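Side-chain contacts in uncharacterized ATP-binding protein MJECL15 (Methanocaldococcus jannaschii, PDB 3H92), which is of unknown function but probably binds ATP, the part of it in this structure being a compact C-terminal domain related to helix-turn-helix proteins: residues 40-43 with 48-51; 18-23 with 60-65; 66-71 with 75-80. All blocks are in the same frame, centred on the assembly; numbering follows the deposited sequence.

Contact 1: 40-43 with 48-51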
loop_
_atom_site.group_PDB
_atom_site.type_symbol
_atom_site.label_atom_id
_atom_site.label_comp_id
_atom_site.label_asym_id
_atom_site.label_seq_id
_atom_site.Cartn_x
_atom_site.Cartn_y
_atom_site.Cartn_z
ATOM N N LEU A 40 -3.972 -0.328 3.778
ATOM C CA LEU A 40 -3.806 -1.283 2.688
ATOM C C LEU A 40 -4.933 -2.279 2.623
ATOM O O LEU A 40 -5.292 -2.782 1.549
ATOM C CB LEU A 40 -2.457 -2.017 2.834
ATOM C CG LEU A 40 -1.239 -1.103 2.535
ATOM C CD1 LEU A 40 0.073 -1.802 2.738
ATOM C CD2 LEU A 40 -1.294 -0.614 1.127
ATOM N N LYS A 41 -5.519 -2.557 3.759
ATOM C CA LYS A 41 -6.587 -3.538 3.799
ATOM C C LYS A 41 -7.798 -3.075 3.031
ATOM O O LYS A 41 -8.593 -3.899 2.523
ATOM C CB LYS A 41 -7.018 -3.827 5.244
ATOM C CG LYS A 41 -6.081 -4.748 5.967
ATOM C CD LYS A 41 -6.422 -4.820 7.443
ATOM C CE LYS A 41 -7.676 -5.631 7.706
ATOM N NZ LYS A 41 -7.941 -5.626 9.197
ATOM N N LEU A 42 -7.955 -1.758 2.961
ATOM C CA LEU A 42 -9.090 -1.203 2.197
ATOM C C LEU A 42 -9.121 -1.731 0.770
ATOM O O LEU A 42 -10.161 -1.759 0.112
ATOM C CB LEU A 42 -9.011 0.316 2.133
ATOM C CG LEU A 42 -9.240 1.040 3.440
ATOM C CD1 LEU A 42 -9.231 2.562 3.174
ATOM C CD2 LEU A 42 -10.564 0.561 4.143
ATOM N N PHE A 43 -7.946 -2.066 0.289
ATOM C CA PHE A 43 -7.773 -2.417 -1.101
ATOM C C PHE A 43 -8.101 -3.857 -1.350
ATOM O O PHE A 43 -8.152 -4.265 -2.493
ATOM C CB PHE A 43 -6.347 -2.100 -1.565
ATOM C CG PHE A 43 -6.108 -0.655 -1.732
ATOM C CD1 PHE A 43 -6.528 -0.009 -2.857
ATOM C CD2 PHE A 43 -5.503 0.072 -0.753
ATOM C CE1 PHE A 43 -6.328 1.328 -2.999
ATOM C CE2 PHE A 43 -5.344 1.418 -0.897
ATOM C CZ PHE A 43 -5.757 2.035 -2.037
ATOM N N GLU A 48 -9.739 0.272 -6.503
ATOM C CA GLU A 48 -9.480 1.700 -6.665
ATOM C C GLU A 48 -10.403 2.448 -5.750
ATOM O O GLU A 48 -11.564 2.075 -5.596
ATOM C CB GLU A 48 -9.798 2.127 -8.095
ATOM C CG GLU A 48 -9.414 3.569 -8.424
ATOM C CD GLU A 48 -9.677 3.939 -9.900
ATOM O OE1 GLU A 48 -9.938 3.002 -10.731
ATOM O OE2 GLU A 48 -9.620 5.166 -10.211
ATOM N N LEU A 49 -9.906 3.519 -5.149
ATOM C CA LEU A 49 -10.742 4.212 -4.214
ATOM C C LEU A 49 -10.421 5.670 -4.095
ATOM O O LEU A 49 -9.378 6.108 -4.529
ATOM C CB LEU A 49 -10.738 3.488 -2.849
ATOM C CG LEU A 49 -9.491 2.971 -2.209
ATOM C CD1 LEU A 49 -8.770 4.187 -1.646
ATOM C CD2 LEU A 49 -9.831 1.908 -1.123
ATOM N N PRO A 50 -11.376 6.452 -3.557
ATOM C CA PRO A 50 -11.087 7.870 -3.403
ATOM C C PRO A 50 -9.837 8.072 -2.572
ATOM O O PRO A 50 -9.611 7.325 -1.618
ATOM C CB PRO A 50 -12.331 8.414 -2.713
ATOM C CG PRO A 50 -13.448 7.432 -3.112
ATOM C CD PRO A 50 -12.749 6.096 -3.147
ATOM N N LYS A 51 -9.033 9.078 -2.873
ATOM C CA LYS A 51 -7.817 9.274 -2.051
ATOM C C LYS A 51 -8.046 9.770 -0.623
ATOM O O LYS A 51 -7.187 9.584 0.257
ATOM C CB LYS A 51 -6.840 10.193 -2.778
ATOM C CG LYS A 51 -7.306 11.599 -3.091
ATOM C CD LYS A 51 -6.078 12.451 -3.516
ATOM C CE LYS A 51 -6.310 13.957 -3.387
ATOM N NZ LYS A 51 -5.000 14.736 -3.578
#
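Leu49 lies over the Phe43 ring where helix 33-45, close to its C-terminal end, meets strand 49-50, in a domain whose helices and small three-stranded antiparallel sheet are consistent with a winged-helix relative. A short link joins helix and strand, and Leu49 points from an edge strand of the sheet back onto the helix. The two side chains cross at about a right angle. Leu49 CD2 sits over one face of the ring, 4.2 Å from its centroid and 16° off the normal, a CH-pi contact displaced toward the rim; the branch carbon CG approaches Phe43 CE1 to 3.7 Å, while the other methyl, CD1, touches Phe43 CZ at 3.7 Å. CD2 thus covers the face while CG and CD1 reach the CE1-CZ end. The group gets there through an unusual first torsion: CG is tucked between the backbone N and the carbonyl carbon (chi1 44°). Phe43 instead holds its CG beside its backbone N (chi1 -73°), which swings the ring toward the strand and brings CD2 within 3.7 Å of Leu40 O, lying in the ring plane at the edge. Other residues wrap the same ring: Leu77 and Pro79 of strand 76-79, and Leu68 of the neighbouring strand. With an alanine at Leu49, this ring face and Leu42 CB would probably lose their apolar partner in the strand, and a gap would open between helix and strand. At the more exposed margin Leu42 brings only its first side-chain carbon into play, CB resting 3.7 Å from Leu49 CD2.

Contact 2: 18-23 with 60-65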
loop_
_atom_site.group_PDB
_atom_site.type_symbol
_atom_site.label_atom_id
_atom_site.label_comp_id
_atom_site.label_asym_id
_atom_site.label_seq_id
_atom_site.Cartn_x
_atom_site.Cartn_y
_atom_site.Cartn_z
ATOM N N GLU A 18 6.409 -7.034 2.277
ATOM C CA GLU A 18 7.069 -7.514 3.511
ATOM C C GLU A 18 8.176 -6.589 4.045
ATOM O O GLU A 18 8.189 -6.228 5.220
ATOM C CB GLU A 18 7.702 -8.900 3.303
ATOM C CG GLU A 18 6.704 -10.058 3.223
ATOM C CD GLU A 18 7.362 -11.412 2.896
ATOM O OE1 GLU A 18 6.840 -12.135 1.987
ATOM O OE2 GLU A 18 8.399 -11.737 3.561
ATOM N N GLU A 19 9.101 -6.217 3.176
ATOM C CA GLU A 19 10.203 -5.380 3.595
ATOM C C GLU A 19 9.727 -4.014 4.050
ATOM O O GLU A 19 10.168 -3.499 5.095
ATOM C CB GLU A 19 11.277 -5.221 2.501
ATOM C CG GLU A 19 12.580 -4.618 3.122
ATOM C CD GLU A 19 13.797 -4.533 2.204
ATOM O OE1 GLU A 19 14.829 -4.006 2.708
ATOM O OE2 GLU A 19 13.730 -4.975 1.020
ATOM N N LEU A 20 8.823 -3.432 3.273
ATOM C CA LEU A 20 8.254 -2.129 3.572
ATOM C C LEU A 20 7.541 -2.204 4.914
ATOM O O LEU A 20 7.678 -1.319 5.753
ATOM C CB LEU A 20 7.219 -1.733 2.501
ATOM C CG LEU A 20 6.976 -0.246 2.184
ATOM C CD1 LEU A 20 5.504 0.044 2.025
ATOM C CD2 LEU A 20 7.613 0.664 3.224
ATOM N N LEU A 21 6.770 -3.260 5.107
ATOM C CA LEU A 21 6.047 -3.387 6.359
ATOM C C LEU A 21 6.989 -3.500 7.592
ATOM O O LEU A 21 6.684 -2.906 8.667
ATOM C CB LEU A 21 5.048 -4.547 6.300
ATOM C CG LEU A 21 3.731 -4.277 5.537
ATOM C CD1 LEU A 21 2.895 -5.524 5.480
ATOM C CD2 LEU A 21 2.957 -3.154 6.170
ATOM N N GLU A 22 8.125 -4.217 7.438
ATOM C CA GLU A 22 9.156 -4.304 8.510
ATOM C C GLU A 22 9.726 -2.905 8.817
ATOM O O GLU A 22 9.805 -2.491 9.980
ATOM C CB GLU A 22 10.309 -5.282 8.188
ATOM C CG GLU A 22 11.551 -5.042 9.114
ATOM C CD GLU A 22 12.907 -5.656 8.644
ATOM O OE1 GLU A 22 13.939 -4.901 8.629
ATOM O OE2 GLU A 22 12.935 -6.879 8.337
ATOM N N LYS A 23 10.080 -2.182 7.755
ATOM C CA LYS A 23 10.609 -0.840 7.894
ATOM C C LYS A 23 9.634 0.039 8.678
ATOM O O LYS A 23 10.030 0.800 9.562
ATOM C CB LYS A 23 10.917 -0.263 6.490
ATOM C CG LYS A 23 12.297 -0.667 5.902
ATOM C CD LYS A 23 13.460 -0.322 6.916
ATOM C CE LYS A 23 14.898 -0.122 6.284
ATOM N NZ LYS A 23 15.771 0.878 7.015
ATOM N N ILE A 60 0.909 9.528 1.007
ATOM C CA ILE A 60 2.117 10.063 0.494
ATOM C C ILE A 60 3.240 9.033 0.576
ATOM O O ILE A 60 3.985 8.813 -0.372
ATOM C CB ILE A 60 2.483 11.300 1.293
ATOM C CG1 ILE A 60 1.656 12.480 0.830
ATOM C CG2 ILE A 60 3.927 11.661 1.096
ATOM C CD1 ILE A 60 2.040 13.773 1.540
ATOM N N PHE A 61 3.318 8.362 1.712
ATOM C CA PHE A 61 4.333 7.354 1.954
ATOM C C PHE A 61 4.222 6.143 1.040
ATOM O O PHE A 61 5.175 5.671 0.436
ATOM C CB PHE A 61 4.228 6.931 3.424
ATOM C CG PHE A 61 5.137 5.815 3.789
ATOM C CD1 PHE A 61 6.482 6.055 3.997
ATOM C CD2 PHE A 61 4.659 4.501 3.860
ATOM C CE1 PHE A 61 7.359 5.011 4.309
ATOM C CE2 PHE A 61 5.515 3.460 4.139
ATOM C CZ PHE A 61 6.867 3.711 4.364
ATOM N N LEU A 62 3.020 5.621 0.943
ATOM C CA LEU A 62 2.754 4.459 0.108
ATOM C C LEU A 62 2.912 4.709 -1.359
ATOM O O LEU A 62 3.176 3.804 -2.113
ATOM C CB LEU A 62 1.336 3.981 0.394
ATOM C CG LEU A 62 1.148 3.429 1.805
ATOM C CD1 LEU A 62 -0.310 2.988 1.964
ATOM C CD2 LEU A 62 2.117 2.257 2.051
ATOM N N ILE A 63 2.711 5.947 -1.766
ATOM C CA ILE A 63 2.964 6.355 -3.138
ATOM C C ILE A 63 4.472 6.407 -3.344
ATOM O O ILE A 63 4.998 5.840 -4.314
ATOM C CB ILE A 63 2.335 7.779 -3.418
ATOM C CG1 ILE A 63 0.824 7.693 -3.629
ATOM C CG2 ILE A 63 2.998 8.508 -4.636
ATOM C CD1 ILE A 63 0.128 8.998 -3.575
ATOM N N LYS A 64 5.161 7.140 -2.459
ATOM C CA LYS A 64 6.617 7.247 -2.485
ATOM C C LYS A 64 7.270 5.854 -2.544
ATOM O O LYS A 64 8.244 5.649 -3.234
ATOM C CB LYS A 64 7.109 8.068 -1.277
ATOM C CG LYS A 64 8.573 7.832 -0.799
ATOM C CD LYS A 64 8.909 8.424 0.684
ATOM C CE LYS A 64 9.517 7.370 1.728
ATOM N NZ LYS A 64 10.247 7.897 2.960
ATOM N N GLU A 65 6.697 4.898 -1.857
ATOM C CA GLU A 65 7.264 3.581 -1.752
ATOM C C GLU A 65 6.734 2.618 -2.785
ATOM O O GLU A 65 6.897 1.418 -2.677
ATOM C CB GLU A 65 6.967 3.073 -0.359
ATOM C CG GLU A 65 7.599 3.950 0.681
ATOM C CD GLU A 65 9.126 3.795 0.733
ATOM O OE1 GLU A 65 9.717 2.879 0.066
ATOM O OE2 GLU A 65 9.749 4.614 1.455
#
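Leu20 and Glu65, the latter just past the end of helix 56-64, mark where segments 18-23 and 60-65 come nearest, with 7.9 Å between Leu20 CA and Glu65 CA. Across that gap one side chain does nearly all the work. Leu20 reaches out from helix 8-27 and enters a niche made by Phe61, Leu62 and Glu65, three residues spread over about one turn. It runs alongside Phe61 in the opposite direction, so that its CD2 meets the end of the ring, 3.3 Å from Phe61 CZ. This is a tight approach, made obliquely to the ring plane. The other methyl, CD1, turns to Leu62, whose side chain crosses it at about a right angle with CD2 at 4.0 Å from Leu20 CD1. CD1 also touches the aliphatic root of Glu65, 4.1 Å from Glu65 CB. Leu20 is not fully staggered at its branch (chi2 -138°), which fits a side chain squeezed among several neighbours. Phe61 extends its ring away from its own backbone N (chi1 175°), toward helix 8-27. One turn later Glu65 holds CG beside its backbone N (chi1 -61°), which lays CG 3.7 Å above one face of the Phe61 ring, toward the rim. Glu65 OE2 and Lys64 NZ form a long salt bridge, 3.6 Å apart. Ile67 also packs on Leu20, and Ile31 on Phe61. The arrangement is plain helix-helix packing in the hydrophobic core, as in the helical bundle of a helix-turn-helix-related domain.

Contact 3: 66-71 with 75-80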
loop_
_atom_site.group_PDB
_atom_site.type_symbol
_atom_site.label_atom_id
_atom_site.label_comp_id
_atom_site.label_asym_id
_atom_site.label_seq_id
_atom_site.Cartn_x
_atom_site.Cartn_y
_atom_site.Cartn_z
ATOM N N ASN A 66 6.115 3.167 -3.807
ATOM C CA ASN A 66 5.596 2.414 -4.976
ATOM C C ASN A 66 4.648 1.271 -4.706
ATOM O O ASN A 66 4.638 0.271 -5.426
ATOM C CB ASN A 66 6.739 1.943 -5.884
ATOM C CG ASN A 66 7.541 3.098 -6.456
ATOM O OD1 ASN A 66 8.766 3.156 -6.272
ATOM N ND2 ASN A 66 6.865 4.040 -7.107
ATOM N N ILE A 67 3.790 1.464 -3.718
ATOM C CA ILE A 67 2.761 0.475 -3.385
ATOM C C ILE A 67 1.452 0.958 -4.022
ATOM O O ILE A 67 0.678 0.153 -4.562
ATOM C CB ILE A 67 2.641 0.333 -1.884
ATOM C CG1 ILE A 67 3.942 -0.201 -1.279
ATOM C CG2 ILE A 67 1.455 -0.566 -1.470
ATOM C CD1 ILE A 67 4.373 -1.644 -1.759
ATOM N N LEU A 68 1.218 2.274 -3.952
ATOM C CA LEU A 68 -0.035 2.827 -4.469
ATOM C C LEU A 68 0.256 3.808 -5.578
ATOM O O LEU A 68 1.284 4.470 -5.556
ATOM C CB LEU A 68 -0.804 3.533 -3.399
ATOM C CG LEU A 68 -1.355 2.699 -2.232
ATOM C CD1 LEU A 68 -2.152 3.594 -1.313
ATOM C CD2 LEU A 68 -2.247 1.525 -2.680
ATOM N N PHE A 69 -0.693 3.924 -6.520
ATOM C CA PHE A 69 -0.685 4.933 -7.603
ATOM C C PHE A 69 -1.859 5.915 -7.399
ATOM O O PHE A 69 -2.987 5.497 -7.212
ATOM C CB PHE A 69 -0.868 4.239 -8.949
ATOM C CG PHE A 69 -1.001 5.200 -10.127
ATOM C CD1 PHE A 69 0.114 5.884 -10.608
ATOM C CD2 PHE A 69 -2.223 5.417 -10.729
ATOM C CE1 PHE A 69 0.018 6.803 -11.692
ATOM C CE2 PHE A 69 -2.348 6.322 -11.807
ATOM C CZ PHE A 69 -1.218 7.022 -12.282
ATOM N N LEU A 70 -1.570 7.210 -7.459
ATOM C CA LEU A 70 -2.573 8.265 -7.466
ATOM C C LEU A 70 -2.960 8.691 -8.909
ATOM O O LEU A 70 -2.093 9.034 -9.737
ATOM C CB LEU A 70 -2.055 9.498 -6.692
ATOM C CG LEU A 70 -2.986 10.724 -6.720
ATOM C CD1 LEU A 70 -4.351 10.451 -6.001
ATOM C CD2 LEU A 70 -2.262 11.977 -6.126
ATOM N N ASN A 71 -4.255 8.684 -9.201
ATOM C CA ASN A 71 -4.740 9.237 -10.458
ATOM C C ASN A 71 -5.247 10.598 -10.080
ATOM O O ASN A 71 -6.244 10.688 -9.447
ATOM C CB ASN A 71 -5.849 8.389 -11.067
ATOM C CG ASN A 71 -6.356 8.944 -12.357
ATOM O OD1 ASN A 71 -6.585 10.149 -12.487
ATOM N ND2 ASN A 71 -6.557 8.068 -13.340
ATOM N N GLY A 75 -8.818 11.581 -8.845
ATOM C CA GLY A 75 -8.674 11.671 -7.401
ATOM C C GLY A 75 -8.723 10.339 -6.686
ATOM O O GLY A 75 -9.218 10.276 -5.554
ATOM N N THR A 76 -8.228 9.273 -7.318
ATOM C CA THR A 76 -8.294 7.924 -6.731
ATOM C C THR A 76 -6.914 7.322 -6.505
ATOM O O THR A 76 -5.914 7.749 -7.101
ATOM C CB THR A 76 -9.109 6.944 -7.621
ATOM O OG1 THR A 76 -8.537 6.881 -8.939
ATOM C CG2 THR A 76 -10.553 7.403 -7.740
ATOM N N LEU A 77 -6.889 6.330 -5.622
ATOM C CA LEU A 77 -5.708 5.537 -5.357
ATOM C C LEU A 77 -6.013 4.107 -5.751
ATOM O O LEU A 77 -7.161 3.664 -5.659
ATOM C CB LEU A 77 -5.367 5.533 -3.870
ATOM C CG LEU A 77 -5.034 6.912 -3.254
ATOM C CD1 LEU A 77 -5.051 6.820 -1.717
ATOM C CD2 LEU A 77 -3.674 7.386 -3.723
ATOM N N LYS A 78 -4.969 3.401 -6.143
ATOM C CA LYS A 78 -5.077 1.966 -6.441
ATOM C C LYS A 78 -3.674 1.399 -6.304
ATOM O O LYS A 78 -2.735 2.153 -6.295
ATOM C CB LYS A 78 -5.650 1.696 -7.855
ATOM C CG LYS A 78 -4.843 2.174 -9.038
ATOM C CD LYS A 78 -5.690 1.969 -10.277
ATOM C CE LYS A 78 -4.948 2.301 -11.510
ATOM N NZ LYS A 78 -5.889 2.384 -12.702
ATOM N N PRO A 79 -3.563 0.084 -6.185
ATOM C CA PRO A 79 -2.259 -0.542 -6.116
ATOM C C PRO A 79 -1.472 -0.211 -7.384
ATOM O O PRO A 79 -2.057 0.000 -8.446
ATOM C CB PRO A 79 -2.572 -2.042 -6.030
ATOM C CG PRO A 79 -3.996 -2.116 -5.491
ATOM C CD PRO A 79 -4.660 -0.924 -6.175
ATOM N N GLN A 80 -0.160 -0.126 -7.238
ATOM C CA GLN A 80 0.712 0.309 -8.293
ATOM C C GLN A 80 0.703 -0.704 -9.429
ATOM O O GLN A 80 0.944 -0.338 -10.587
ATOM C CB GLN A 80 2.111 0.461 -7.740
ATOM C CG GLN A 80 3.087 1.072 -8.686
ATOM C CD GLN A 80 2.882 2.559 -8.806
ATOM O OE1 GLN A 80 2.766 3.268 -7.793
ATOM N NE2 GLN A 80 2.858 3.060 -10.046
#
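The Phe69 ring stands beside Lys78 and Gln80 on the same side of the hairpin: Lys78 CE comes obliquely to it, 4.2 Å from Phe69 CD2, and the Gln80 amide crosses it with planes 86° apart. With Phe69 CG opposite its backbone N (chi1 175°), the ring comes beside the Lys78 chain and stays largely exposed. Farther along this face Asn71 CB packs against Thr76 OG1 at 3.7 Å; the Thr76 hydroxyl probably bonds to Glu48 OE2, and Asn71 OD1 accepts from Lys74 N in the turn. The other face is apolar, with Leu70 CD1 3.9 Å from Leu77 CD2 where these leucines slant across each other.

Phe69 and Lys78 exchange two backbone bonds, the one from Phe69 N to Lys78 O being 2.7 Å long. Gln80 N adds a bond to Ile67 O. At the turn end Asn71 O accepts from Thr76 N and weakly from Gly75 N, while Asn71 N bonds to Thr76 O. Gly75 has positive phi, and with Thr76 opposite Asn71 forms a G1 beta bulge closing an antiparallel hairpin, consistent with the wing of a winged-helix-like domain.

Contact 2 joins helices 8-27 and 56-64 and spans the part of the chain that holds contact 1; contact 3 follows both. Contacts 1 and 2 lie on opposite sides of the chain's centre, about 15 Å apart between centres, yet Leu40 of helix 33-45 touches Leu62 of helix 56-64. Contact 3 is about 8 Å from contact 1 and 13 Å from contact 2. With contact 1 it shares the sheet, where strand 49-50 pairs with strand 76-79 through Leu49 and Leu77. Toward contact 2, a Schellman motif at Asn66 ends helix 56-64 and leads directly into the hairpin. Leu20 also packs on Ile67, and Phe43 on Leu68, so side chains from all three contacts tie the helices to the sheet.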